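Probable disease resistance protein At5g66900 (Arabidopsis thaliana, PDB 7L7W) acts as a helper immune receptor in plant defence, its RPW8-type four-helix bundle domain, the part captured here, being linked to calcium-permeable cation channels and cell death. Local coordinates at residues 23-27 and 79-83; 29-33 and 45-49; 36-40 and 100-104; 50-54 and 111-117. The protein carries 2 engineered substitutions. All coordinates share one frame; numbering follows the deposited sequence.

Contact 1: 23-27 and 79-83. With NI (nickel (II) ion), chain B.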
loop_
_atom_site.group_PDB
_atom_site.type_symbol
_atom_site.label_atom_id
_atom_site.label_comp_id
_atom_site.label_asym_id
_atom_site.label_seq_id
_atom_site.Cartn_x
_atom_site.Cartn_y
_atom_site.Cartn_z
ATOM N N LEU A 23 -8.904 -8.381 -29.193
ATOM C CA LEU A 23 -8.869 -7.365 -28.156
ATOM C C LEU A 23 -8.969 -7.967 -26.757
ATOM O O LEU A 23 -8.464 -7.377 -25.801
ATOM C CB LEU A 23 -9.977 -6.348 -28.412
ATOM C CG LEU A 23 -10.292 -5.342 -27.310
ATOM C CD1 LEU A 23 -9.371 -4.149 -27.459
ATOM C CD2 LEU A 23 -11.750 -4.876 -27.420
ATOM N N LEU A 24 -9.582 -9.142 -26.609
ATOM C CA LEU A 24 -9.610 -9.748 -25.281
ATOM C C LEU A 24 -8.291 -10.444 -24.942
ATOM O O LEU A 24 -7.854 -10.420 -23.784
ATOM C CB LEU A 24 -10.769 -10.736 -25.172
ATOM C CG LEU A 24 -10.946 -11.277 -23.753
ATOM C CD1 LEU A 24 -11.118 -10.128 -22.723
ATOM C CD2 LEU A 24 -12.127 -12.227 -23.720
ATOM N N LYS A 25 -7.652 -11.082 -25.926
ATOM C CA LYS A 25 -6.377 -11.727 -25.659
ATOM C C LYS A 25 -5.323 -10.703 -25.270
ATOM O O LYS A 25 -4.456 -10.988 -24.423
ATOM C CB LYS A 25 -5.921 -12.533 -26.879
ATOM C CG LYS A 25 -4.668 -13.394 -26.643
ATOM C CD LYS A 25 -5.024 -14.815 -26.203
ATOM C CE LYS A 25 -3.927 -15.419 -25.340
ATOM N NZ LYS A 25 -4.446 -16.625 -24.639
ATOM N N VAL A 26 -5.381 -9.507 -25.865
ATOM C CA VAL A 26 -4.429 -8.472 -25.463
ATOM C C VAL A 26 -4.596 -8.146 -23.982
ATOM O O VAL A 26 -3.620 -8.076 -23.219
ATOM C CB VAL A 26 -4.588 -7.208 -26.322
ATOM C CG1 VAL A 26 -3.799 -6.063 -25.685
ATOM C CG2 VAL A 26 -4.127 -7.456 -27.741
ATOM N N VAL A 27 -5.846 -7.947 -23.557
ATOM C CA VAL A 27 -6.120 -7.560 -22.178
ATOM C C VAL A 27 -5.706 -8.675 -21.219
ATOM O O VAL A 27 -5.215 -8.410 -20.110
ATOM C CB VAL A 27 -7.607 -7.169 -22.036
ATOM C CG1 VAL A 27 -7.961 -6.794 -20.592
ATOM C CG2 VAL A 27 -7.932 -5.996 -22.964
ATOM N N ILE A 79 -15.077 -4.949 -22.401
ATOM C CA ILE A 79 -13.689 -5.313 -22.675
ATOM C C ILE A 79 -12.811 -4.066 -22.706
ATOM O O ILE A 79 -11.648 -4.101 -22.284
ATOM C CB ILE A 79 -13.604 -6.112 -23.986
ATOM C CG1 ILE A 79 -14.346 -7.438 -23.844
ATOM C CG2 ILE A 79 -12.169 -6.392 -24.356
ATOM C CD1 ILE A 79 -14.557 -8.195 -25.177
ATOM N N GLU A 80 -13.363 -2.925 -23.145
ATOM C CA GLU A 80 -12.563 -1.703 -23.169
ATOM C C GLU A 80 -12.378 -1.110 -21.777
ATOM O O GLU A 80 -11.337 -0.495 -21.506
ATOM C CB GLU A 80 -13.179 -0.683 -24.112
ATOM C CG GLU A 80 -12.614 -0.798 -25.516
ATOM C CD GLU A 80 -11.111 -0.553 -25.574
ATOM O OE1 GLU A 80 -10.343 -1.527 -25.381
ATOM O OE2 GLU A 80 -10.701 0.605 -25.831
ATOM N N ARG A 81 -13.348 -1.289 -20.875
ATOM C CA ARG A 81 -13.093 -0.907 -19.486
ATOM C C ARG A 81 -11.988 -1.767 -18.874
ATOM O O ARG A 81 -11.106 -1.251 -18.172
ATOM C CB ARG A 81 -14.375 -1.007 -18.672
ATOM C CG ARG A 81 -15.374 0.099 -19.036
ATOM C CD ARG A 81 -16.796 -0.322 -18.756
ATOM N NE ARG A 81 -16.926 -0.825 -17.394
ATOM C CZ ARG A 81 -17.864 -1.683 -16.997
ATOM N NH1 ARG A 81 -18.764 -2.147 -17.871
ATOM N NH2 ARG A 81 -17.893 -2.084 -15.725
ATOM N N ALA A 82 -12.000 -3.081 -19.143
ATOM C CA ALA A 82 -10.885 -3.899 -18.669
ATOM C C ALA A 82 -9.565 -3.399 -19.245
ATOM O O ALA A 82 -8.562 -3.308 -18.528
ATOM C CB ALA A 82 -11.099 -5.373 -19.006
ATOM N N ASP A 83 -9.552 -3.046 -20.532
ATOM C CA ASP A 83 -8.319 -2.589 -21.168
ATOM C C ASP A 83 -7.795 -1.328 -20.492
ATOM O O ASP A 83 -6.619 -1.252 -20.104
ATOM C CB ASP A 83 -8.575 -2.357 -22.662
ATOM C CG ASP A 83 -7.294 -2.241 -23.484
ATOM O OD1 ASP A 83 -6.197 -2.324 -22.912
ATOM O OD2 ASP A 83 -7.387 -2.082 -24.724
HETATM NI NI NI B . -8.389 -0.431 -25.459
#
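L23 and V27, one turn apart on helix 20-32, press against I79, A82 and D83 of helix 70-88. The axes of the two short segments run 9.7 Å apart and in roughly the same direction, at 28° to each other.

Apolar packing does most of the joining. L23 has its CG anti to the backbone N (chi1 169°), which carries its two methyls across the gap: CD2 reaches CG2 of I79 at 3.4 Å, while CD1 turns to the acidic pair. V27 splits its branches in the same way, CG1 meeting the methyl of A82 at 3.8 Å and CG2 lying 3.7 Å from CB of D83. L24 adds a looser touch on I79 and also packs on M48, L51 and T55 of helix 38-60.

Metal binding forms the second kind of interaction, and its ligands in this chain belong to helix 70-88. E80 starts out pointing away from helix 20-32, but its bend at chi2 (-61°) brings the carboxylate back. The nickel ion is held by both oxygens of E80, OE1 at 2.2 Å and OE2 at 2.6 Å, and by OD2 of D83 at 2.1 Å. L23 CD1 lies 3.5 Å from E80 OE1.

The contact is thus an apolar seam bordered by a carboxylate pair, whose mutual repulsion the cation probably offsets; hydrophobic burial, not hydrogen bonding, holds the two helices together here.

Contact 2: 29-33 and 45-49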
loop_
_atom_site.group_PDB
_atom_site.type_symbol
_atom_site.label_atom_id
_atom_site.label_comp_id
_atom_site.label_asym_id
_atom_site.label_seq_id
_atom_site.Cartn_x
_atom_site.Cartn_y
_atom_site.Cartn_z
ATOM N N ASP A 29 -3.208 -10.933 -21.756
ATOM C CA ASP A 29 -1.754 -11.002 -21.689
ATOM C C ASP A 29 -1.176 -9.839 -20.902
ATOM O O ASP A 29 -0.118 -9.983 -20.277
ATOM C CB ASP A 29 -1.164 -11.043 -23.096
ATOM C CG ASP A 29 -1.665 -12.229 -23.902
ATOM O OD1 ASP A 29 -1.840 -13.325 -23.311
ATOM O OD2 ASP A 29 -1.905 -12.051 -25.120
ATOM N N GLU A 30 -1.852 -8.686 -20.914
ATOM C CA GLU A 30 -1.397 -7.561 -20.107
ATOM C C GLU A 30 -1.735 -7.752 -18.633
ATOM O O GLU A 30 -0.941 -7.378 -17.768
ATOM C CB GLU A 30 -1.988 -6.239 -20.606
ATOM C CG GLU A 30 -1.430 -5.742 -21.929
ATOM C CD GLU A 30 0.076 -5.537 -21.936
ATOM O OE1 GLU A 30 0.697 -5.354 -20.851
ATOM O OE2 GLU A 30 0.647 -5.579 -23.050
ATOM N N ALA A 31 -2.914 -8.299 -18.322
ATOM C CA ALA A 31 -3.276 -8.473 -16.918
ATOM C C ALA A 31 -2.408 -9.525 -16.257
ATOM O O ALA A 31 -2.039 -9.387 -15.087
ATOM C CB ALA A 31 -4.741 -8.865 -16.783
ATOM N N LYS A 32 -2.081 -10.594 -16.991
ATOM C CA LYS A 32 -1.338 -11.699 -16.398
ATOM C C LYS A 32 0.005 -11.229 -15.835
ATOM O O LYS A 32 0.489 -11.791 -14.841
ATOM C CB LYS A 32 -1.154 -12.810 -17.434
ATOM C CG LYS A 32 -2.266 -13.844 -17.419
ATOM C CD LYS A 32 -2.067 -14.892 -18.509
ATOM C CE LYS A 32 -3.156 -15.959 -18.465
ATOM N NZ LYS A 32 -3.166 -16.811 -19.687
ATOM N N LYS A 33 0.581 -10.163 -16.413
ATOM C CA LYS A 33 1.902 -9.687 -16.009
ATOM C C LYS A 33 1.953 -9.280 -14.533
ATOM O O LYS A 33 3.018 -9.357 -13.913
ATOM C CB LYS A 33 2.331 -8.512 -16.896
ATOM C CG LYS A 33 2.592 -8.866 -18.358
ATOM C CD LYS A 33 3.034 -7.650 -19.171
ATOM C CE LYS A 33 2.879 -7.879 -20.682
ATOM N NZ LYS A 33 3.093 -6.610 -21.460
ATOM N N VAL A 45 -8.272 -12.448 -14.857
ATOM C CA VAL A 45 -7.917 -13.254 -16.022
ATOM C C VAL A 45 -8.680 -14.572 -16.008
ATOM O O VAL A 45 -8.961 -15.130 -17.072
ATOM C CB VAL A 45 -6.404 -13.508 -16.174
ATOM C CG1 VAL A 45 -5.605 -12.254 -15.900
ATOM C CG2 VAL A 45 -5.967 -14.687 -15.361
ATOM N N SER A 46 -9.084 -15.073 -14.839
ATOM C CA SER A 46 -9.910 -16.277 -14.854
ATOM C C SER A 46 -11.257 -15.989 -15.509
ATOM O O SER A 46 -11.725 -16.756 -16.369
ATOM C CB SER A 46 -10.111 -16.823 -13.446
ATOM O OG SER A 46 -11.365 -16.402 -12.939
ATOM N N THR A 47 -11.900 -14.881 -15.117
ATOM C CA THR A 47 -13.155 -14.530 -15.769
ATOM C C THR A 47 -12.965 -14.298 -17.265
ATOM O O THR A 47 -13.753 -14.787 -18.081
ATOM C CB THR A 47 -13.776 -13.306 -15.116
ATOM O OG1 THR A 47 -14.425 -13.707 -13.905
ATOM C CG2 THR A 47 -14.803 -12.671 -16.047
ATOM N N MET A 48 -11.903 -13.588 -17.641
ATOM C CA MET A 48 -11.667 -13.298 -19.052
ATOM C C MET A 48 -11.340 -14.560 -19.848
ATOM O O MET A 48 -11.647 -14.636 -21.040
ATOM C CB MET A 48 -10.539 -12.268 -19.194
ATOM C CG MET A 48 -10.945 -10.839 -18.795
ATOM S SD MET A 48 -9.699 -9.550 -19.138
ATOM C CE MET A 48 -8.328 -10.024 -18.068
ATOM N N GLU A 49 -10.740 -15.565 -19.217
ATOM C CA GLU A 49 -10.454 -16.799 -19.928
ATOM C C GLU A 49 -11.707 -17.646 -20.084
ATOM O O GLU A 49 -11.814 -18.399 -21.059
ATOM C CB GLU A 49 -9.329 -17.557 -19.219
ATOM C CG GLU A 49 -7.961 -16.949 -19.547
ATOM C CD GLU A 49 -6.783 -17.629 -18.858
ATOM O OE1 GLU A 49 -6.893 -17.999 -17.657
ATOM O OE2 GLU A 49 -5.727 -17.764 -19.525
#
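A31 sets its methyl CB against CG1 of V45, 3.6 Å away, and the same methyl meets CE of M48 at 4.0 Å. All three residues are buried. M48 arrives by bending at its last torsion (chi3 -64°), which swings CE out of the line of the preceding chain and toward the alanine. The methyl of A31 is short, and the valine and methionine lie close to this part of helix 20-32; the nearest CA pair, A31 and V45, is 6.7 Å apart.

K32 covers the outer margin of this apolar patch. Its chain is extended beyond CG and passes V45 at about a right angle, with K32 CG 4.0 Å from V45 CG1, before ending on E49. There NZ of K32 donates to OE2 of E49 at 2.7 Å in a salt bridge. The ammonium approaches from above the carboxylate, 36° out of its plane. E49 is extended as well, and the two chains come from opposite directions to close the pair where both residues are partly exposed.

The same helices also reach the rest of the bundle: A31 touches V86 of helix 70-88, and M48 packs on M111 of helix 97-114.

Helix 20-32 and helix 38-60, joined by a short connection, run in opposing directions. The arrangement is that of an antiparallel helical hairpin, one half of a four-helix bundle, with small and apolar residues inside and a salt bridge along its edge.

Contact 3: 36-40 and 100-104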
loop_
_atom_site.group_PDB
_atom_site.type_symbol
_atom_site.label_atom_id
_atom_site.label_comp_id
_atom_site.label_asym_id
_atom_site.label_seq_id
_atom_site.Cartn_x
_atom_site.Cartn_y
_atom_site.Cartn_z
ATOM N N ALA A 36 1.691 -10.441 -8.770
ATOM C CA ALA A 36 1.570 -10.149 -7.342
ATOM C C ALA A 36 0.175 -9.671 -6.962
ATOM O O ALA A 36 -0.272 -9.930 -5.839
ATOM C CB ALA A 36 2.605 -9.114 -6.916
ATOM N N PHE A 37 -0.539 -9.003 -7.884
ATOM C CA PHE A 37 -1.838 -8.378 -7.599
ATOM C C PHE A 37 -2.939 -9.310 -8.091
ATOM O O PHE A 37 -3.211 -9.396 -9.292
ATOM C CB PHE A 37 -1.934 -6.995 -8.246
ATOM C CG PHE A 37 -3.164 -6.214 -7.841
ATOM C CD1 PHE A 37 -3.342 -5.804 -6.522
ATOM C CD2 PHE A 37 -4.157 -5.896 -8.783
ATOM C CE1 PHE A 37 -4.483 -5.091 -6.153
ATOM C CE2 PHE A 37 -5.289 -5.184 -8.415
ATOM C CZ PHE A 37 -5.456 -4.784 -7.101
ATOM N N LYS A 38 -3.583 -10.002 -7.156
ATOM C CA LYS A 38 -4.434 -11.129 -7.523
ATOM C C LYS A 38 -5.767 -10.742 -8.157
ATOM O O LYS A 38 -6.226 -11.469 -9.049
ATOM C CB LYS A 38 -4.686 -12.020 -6.307
ATOM C CG LYS A 38 -3.412 -12.678 -5.763
ATOM C CD LYS A 38 -2.482 -13.114 -6.876
ATOM C CE LYS A 38 -1.368 -13.997 -6.344
ATOM N NZ LYS A 38 -0.643 -14.700 -7.460
ATOM N N PRO A 39 -6.440 -9.651 -7.736
ATOM C CA PRO A 39 -7.673 -9.253 -8.447
ATOM C C PRO A 39 -7.481 -9.125 -9.944
ATOM O O PRO A 39 -8.418 -9.377 -10.713
ATOM C CB PRO A 39 -8.028 -7.899 -7.814
ATOM C CG PRO A 39 -7.478 -7.992 -6.421
ATOM C CD PRO A 39 -6.202 -8.802 -6.549
ATOM N N LEU A 40 -6.282 -8.760 -10.390
ATOM C CA LEU A 40 -6.007 -8.745 -11.818
ATOM C C LEU A 40 -5.612 -10.133 -12.323
ATOM O O LEU A 40 -6.331 -10.735 -13.129
ATOM C CB LEU A 40 -4.912 -7.721 -12.129
ATOM C CG LEU A 40 -5.398 -6.295 -12.406
ATOM C CD1 LEU A 40 -4.240 -5.410 -12.829
ATOM C CD2 LEU A 40 -6.506 -6.271 -13.474
ATOM N N TYR A 100 -9.768 1.002 -6.692
ATOM C CA TYR A 100 -9.502 0.329 -7.950
ATOM C C TYR A 100 -10.011 -1.096 -7.889
ATOM O O TYR A 100 -10.628 -1.585 -8.845
ATOM C CB TYR A 100 -8.012 0.380 -8.242
ATOM C CG TYR A 100 -7.547 -0.320 -9.489
ATOM C CD1 TYR A 100 -7.564 0.322 -10.718
ATOM C CD2 TYR A 100 -7.031 -1.617 -9.430
ATOM C CE1 TYR A 100 -7.107 -0.321 -11.860
ATOM C CE2 TYR A 100 -6.572 -2.257 -10.554
ATOM C CZ TYR A 100 -6.608 -1.613 -11.769
ATOM O OH TYR A 100 -6.148 -2.264 -12.901
ATOM N N THR A 101 -9.866 -1.744 -6.732
ATOM C CA THR A 101 -10.297 -3.127 -6.679
ATOM C C THR A 101 -11.795 -3.224 -6.921
ATOM O O THR A 101 -12.239 -4.053 -7.725
ATOM C CB THR A 101 -9.890 -3.758 -5.362
ATOM O OG1 THR A 101 -8.464 -3.704 -5.256
ATOM C CG2 THR A 101 -10.303 -5.218 -5.338
ATOM N N ARG A 102 -12.574 -2.310 -6.325
ATOM C CA ARG A 102 -14.017 -2.319 -6.551
ATOM C C ARG A 102 -14.319 -2.191 -8.037
ATOM O O ARG A 102 -15.081 -2.992 -8.595
ATOM C CB ARG A 102 -14.702 -1.199 -5.752
ATOM C CG ARG A 102 -14.675 -1.383 -4.225
ATOM C CD ARG A 102 -14.640 -2.870 -3.810
ATOM N NE ARG A 102 -14.148 -3.074 -2.441
ATOM C CZ ARG A 102 -12.906 -3.445 -2.136
ATOM N NH1 ARG A 102 -12.033 -3.661 -3.105
ATOM N NH2 ARG A 102 -12.532 -3.605 -0.867
ATOM N N LYS A 103 -13.653 -1.245 -8.709
ATOM C CA LYS A 103 -13.817 -1.083 -10.152
ATOM C C LYS A 103 -13.506 -2.394 -10.881
ATOM O O LYS A 103 -14.323 -2.893 -11.666
ATOM C CB LYS A 103 -12.906 0.058 -10.600
ATOM C CG LYS A 103 -12.965 0.527 -12.027
ATOM C CD LYS A 103 -12.043 1.765 -12.213
ATOM C CE LYS A 103 -12.089 2.693 -10.970
ATOM N NZ LYS A 103 -11.901 4.161 -11.255
ATOM N N ILE A 104 -12.365 -3.016 -10.561
ATOM C CA ILE A 104 -11.995 -4.265 -11.222
ATOM C C ILE A 104 -13.058 -5.321 -10.976
ATOM O O ILE A 104 -13.476 -6.035 -11.902
ATOM C CB ILE A 104 -10.610 -4.742 -10.752
ATOM C CG1 ILE A 104 -9.551 -3.783 -11.255
ATOM C CG2 ILE A 104 -10.305 -6.097 -11.313
ATOM C CD1 ILE A 104 -9.740 -3.434 -12.703
#
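The start of helix 38-60 meets the side of helix 97-114 with P39 facing T101, their CA atoms 6.9 Å apart, and with F37 in the N-cap position just ahead of the first turn. From there a chi1 of -172° directs the F37 ring at helix 97-114. CE2 of F37 comes to CE2 of Y100 at 3.8 Å, lying in the plane of the tyrosine ring at its edge. The phenylalanine ring has P39 CD 3.9 Å above its centre, so the proline supports one of its faces. OG1 of T101 sits at the edge of F37, 3.7 Å from CZ, but its hydrogen bond goes to the backbone O of E97, an engineered position.

L40 crosses Y100 at about a right angle and brings CD1 to 3.7 Å from the phenolic OH, which hydrogen-bonds to the backbone O of A85. I104 lays CG1 over one face of Y100, offset toward the rim, and its CG2 lies 3.8 Å from O of P39.

Around this end of the bundle, F89 stacks on F37 and also meets the Y100 ring, while Y95 of the second subunit packs on F37. L40 and I104 lean on V86 and A85, so helix 70-88 closes the cluster formed by helices 38-60 and 97-114.

Contact 4: 50-54 and 111-117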
loop_
_atom_site.group_PDB
_atom_site.type_symbol
_atom_site.label_atom_id
_atom_site.label_comp_id
_atom_site.label_asym_id
_atom_site.label_seq_id
_atom_site.Cartn_x
_atom_site.Cartn_y
_atom_site.Cartn_z
ATOM N N ILE A 50 -12.656 -17.523 -19.148
ATOM C CA ILE A 50 -13.994 -18.081 -19.370
ATOM C C ILE A 50 -14.663 -17.401 -20.563
ATOM O O ILE A 50 -15.265 -18.051 -21.426
ATOM C CB ILE A 50 -14.866 -17.921 -18.115
ATOM C CG1 ILE A 50 -14.356 -18.765 -16.956
ATOM C CG2 ILE A 50 -16.333 -18.222 -18.439
ATOM C CD1 ILE A 50 -15.001 -18.351 -15.633
ATOM N N LEU A 51 -14.612 -16.069 -20.593
ATOM C CA LEU A 51 -15.296 -15.323 -21.642
ATOM C C LEU A 51 -14.631 -15.481 -23.011
ATOM O O LEU A 51 -15.292 -15.272 -24.032
ATOM C CB LEU A 51 -15.369 -13.848 -21.240
ATOM C CG LEU A 51 -15.706 -12.786 -22.289
ATOM C CD1 LEU A 51 -17.222 -12.718 -22.510
ATOM C CD2 LEU A 51 -15.141 -11.422 -21.889
ATOM N N PHE A 52 -13.352 -15.861 -23.051
ATOM C CA PHE A 52 -12.594 -15.857 -24.302
ATOM C C PHE A 52 -13.147 -16.779 -25.394
ATOM O O PHE A 52 -13.184 -16.357 -26.564
ATOM C CB PHE A 52 -11.128 -16.189 -23.995
ATOM C CG PHE A 52 -10.251 -16.118 -25.187
ATOM C CD1 PHE A 52 -9.865 -14.894 -25.697
ATOM C CD2 PHE A 52 -9.840 -17.272 -25.831
ATOM C CE1 PHE A 52 -9.061 -14.814 -26.826
ATOM C CE2 PHE A 52 -9.032 -17.203 -26.960
ATOM C CZ PHE A 52 -8.642 -15.970 -27.458
ATOM N N PRO A 53 -13.543 -18.023 -25.118
ATOM C CA PRO A 53 -14.094 -18.842 -26.207
ATOM C C PRO A 53 -15.405 -18.288 -26.742
ATOM O O PRO A 53 -15.706 -18.424 -27.938
ATOM C CB PRO A 53 -14.288 -20.216 -25.549
ATOM C CG PRO A 53 -13.473 -20.173 -24.325
ATOM C CD PRO A 53 -13.536 -18.768 -23.855
ATOM N N LEU A 54 -16.201 -17.668 -25.876
ATOM C CA LEU A 54 -17.434 -17.038 -26.329
ATOM C C LEU A 54 -17.139 -15.900 -27.299
ATOM O O LEU A 54 -17.865 -15.708 -28.284
ATOM C CB LEU A 54 -18.224 -16.553 -25.122
ATOM C CG LEU A 54 -19.592 -15.967 -25.374
ATOM C CD1 LEU A 54 -20.582 -16.711 -24.507
ATOM C CD2 LEU A 54 -19.548 -14.510 -24.988
ATOM N N MET A 111 -18.546 -9.054 -16.988
ATOM C CA MET A 111 -18.103 -10.057 -17.945
ATOM C C MET A 111 -18.810 -11.373 -17.682
ATOM O O MET A 111 -19.360 -11.991 -18.606
ATOM C CB MET A 111 -16.586 -10.223 -17.877
ATOM C CG MET A 111 -15.831 -9.195 -18.692
ATOM S SD MET A 111 -14.047 -9.258 -18.451
ATOM C CE MET A 111 -13.500 -8.087 -19.697
ATOM N N LEU A 112 -18.905 -11.755 -16.407
ATOM C CA LEU A 112 -19.544 -13.020 -16.086
ATOM C C LEU A 112 -20.998 -13.025 -16.537
ATOM O O LEU A 112 -21.451 -13.994 -17.163
ATOM C CB LEU A 112 -19.431 -13.308 -14.592
ATOM C CG LEU A 112 -18.029 -13.767 -14.184
ATOM C CD1 LEU A 112 -18.015 -14.232 -12.745
ATOM C CD2 LEU A 112 -17.497 -14.853 -15.108
ATOM N N LYS A 113 -21.735 -11.938 -16.278
ATOM C CA LYS A 113 -23.134 -11.951 -16.695
ATOM C C LYS A 113 -23.242 -12.045 -18.209
ATOM O O LYS A 113 -24.118 -12.744 -18.731
ATOM C CB LYS A 113 -23.884 -10.720 -16.184
ATOM C CG LYS A 113 -25.394 -10.835 -16.430
ATOM C CD LYS A 113 -26.057 -9.486 -16.713
ATOM C CE LYS A 113 -25.510 -8.838 -17.988
ATOM N NZ LYS A 113 -26.429 -8.961 -19.163
ATOM N N PHE A 114 -22.313 -11.414 -18.922
ATOM C CA PHE A 114 -22.336 -11.492 -20.369
ATOM C C PHE A 114 -22.166 -12.925 -20.854
ATOM O O PHE A 114 -22.698 -13.289 -21.905
ATOM C CB PHE A 114 -21.251 -10.602 -20.953
ATOM C CG PHE A 114 -21.351 -10.458 -22.421
ATOM C CD1 PHE A 114 -22.040 -9.389 -22.970
ATOM C CD2 PHE A 114 -20.793 -11.412 -23.265
ATOM C CE1 PHE A 114 -22.162 -9.263 -24.346
ATOM C CE2 PHE A 114 -20.915 -11.300 -24.649
ATOM C CZ PHE A 114 -21.600 -10.219 -25.190
ATOM N N CYS A 115 -21.443 -13.753 -20.104
ATOM C CA CYS A 115 -21.251 -15.140 -20.508
ATOM C C CYS A 115 -22.537 -15.963 -20.457
ATOM O O CYS A 115 -22.485 -17.155 -20.773
ATOM C CB CYS A 115 -20.184 -15.786 -19.629
ATOM S SG CYS A 115 -18.501 -15.160 -19.918
ATOM N N GLN A 116 -23.669 -15.369 -20.062
ATOM C CA GLN A 116 -24.981 -16.001 -20.165
ATOM C C GLN A 116 -25.753 -15.525 -21.398
ATOM O O GLN A 116 -26.990 -15.593 -21.426
ATOM C CB GLN A 116 -25.808 -15.739 -18.901
ATOM C CG GLN A 116 -25.039 -15.826 -17.585
ATOM C CD GLN A 116 -24.448 -17.209 -17.336
ATOM O OE1 GLN A 116 -25.109 -18.228 -17.567
ATOM N NE2 GLN A 116 -23.205 -17.250 -16.846
ATOM N N ILE A 117 -25.054 -15.022 -22.397
ATOM C CA ILE A 117 -25.706 -14.510 -23.589
ATOM C C ILE A 117 -26.216 -15.682 -24.421
ATOM O O ILE A 117 -25.540 -16.707 -24.572
ATOM C CB ILE A 117 -24.727 -13.618 -24.374
ATOM C CG1 ILE A 117 -25.427 -12.940 -25.558
ATOM C CG2 ILE A 117 -23.486 -14.399 -24.797
ATOM C CD1 ILE A 117 -25.918 -11.551 -25.240
#
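C115 drives its sulfur into the side of helix 38-60: SG lies 3.6 Å from both CA and CB of L51 and 4.0 Å from CG2 of I50. The hollow is the shallow notch between these consecutive side chains, and the knob is small, consistent with the 6.1 Å between the CA atoms of L51 and C115.

L51 is in turn a bump on the other side. With chi1 at 164° its branch points out across the gap, and the fork spreads over two neighbouring side chains of the facing helix, CD1 near CD2 of F114 and CD2 4.0 Å from CG of M111. One turn on, L54 opens a second fork. Its CD2 butts the rim of the F114 ring in plane, 3.5 Å from CE2, while CD1 fits against CG2 of I117 at 3.7 Å. I117 is in place because the chain leaves the helix through a type I turn from F114 to I117. On the outer flank, I50 CD1 and L112 CD2 touch more loosely, at 4.3 Å.

The side chains that meet here do so through carbon and sulfur, so the join depends on shape and hydrophobic burial; with I50 and L112 it reaches the partly solvent-facing side of the bundle.

Overall arrangement
Contacts 2, 3 and 4 all draw on helix 38-60: contact 2 pairs it with helix 20-32, while contacts 3 and 4 pair it with helix 97-114 at places whose centres lie 19 Å apart. Contact 1 shares helix 20-32 with contact 2 and brings in helix 70-88. M48 links contact 2 to its neighbours, its SD 3.6 Å from V27 CG1 and its CG 3.5 Å from M111 SD. Contacts 1 and 4 meet through L24 and L51. Contacts 1 to 3 are mainly buried, contact 4 only partly. Chemistry follows position: apolar at contact 4, aromatic at the bundle end in contact 3, with nickel-bound carboxylates in contact 1 and a partly exposed salt bridge in contact 2.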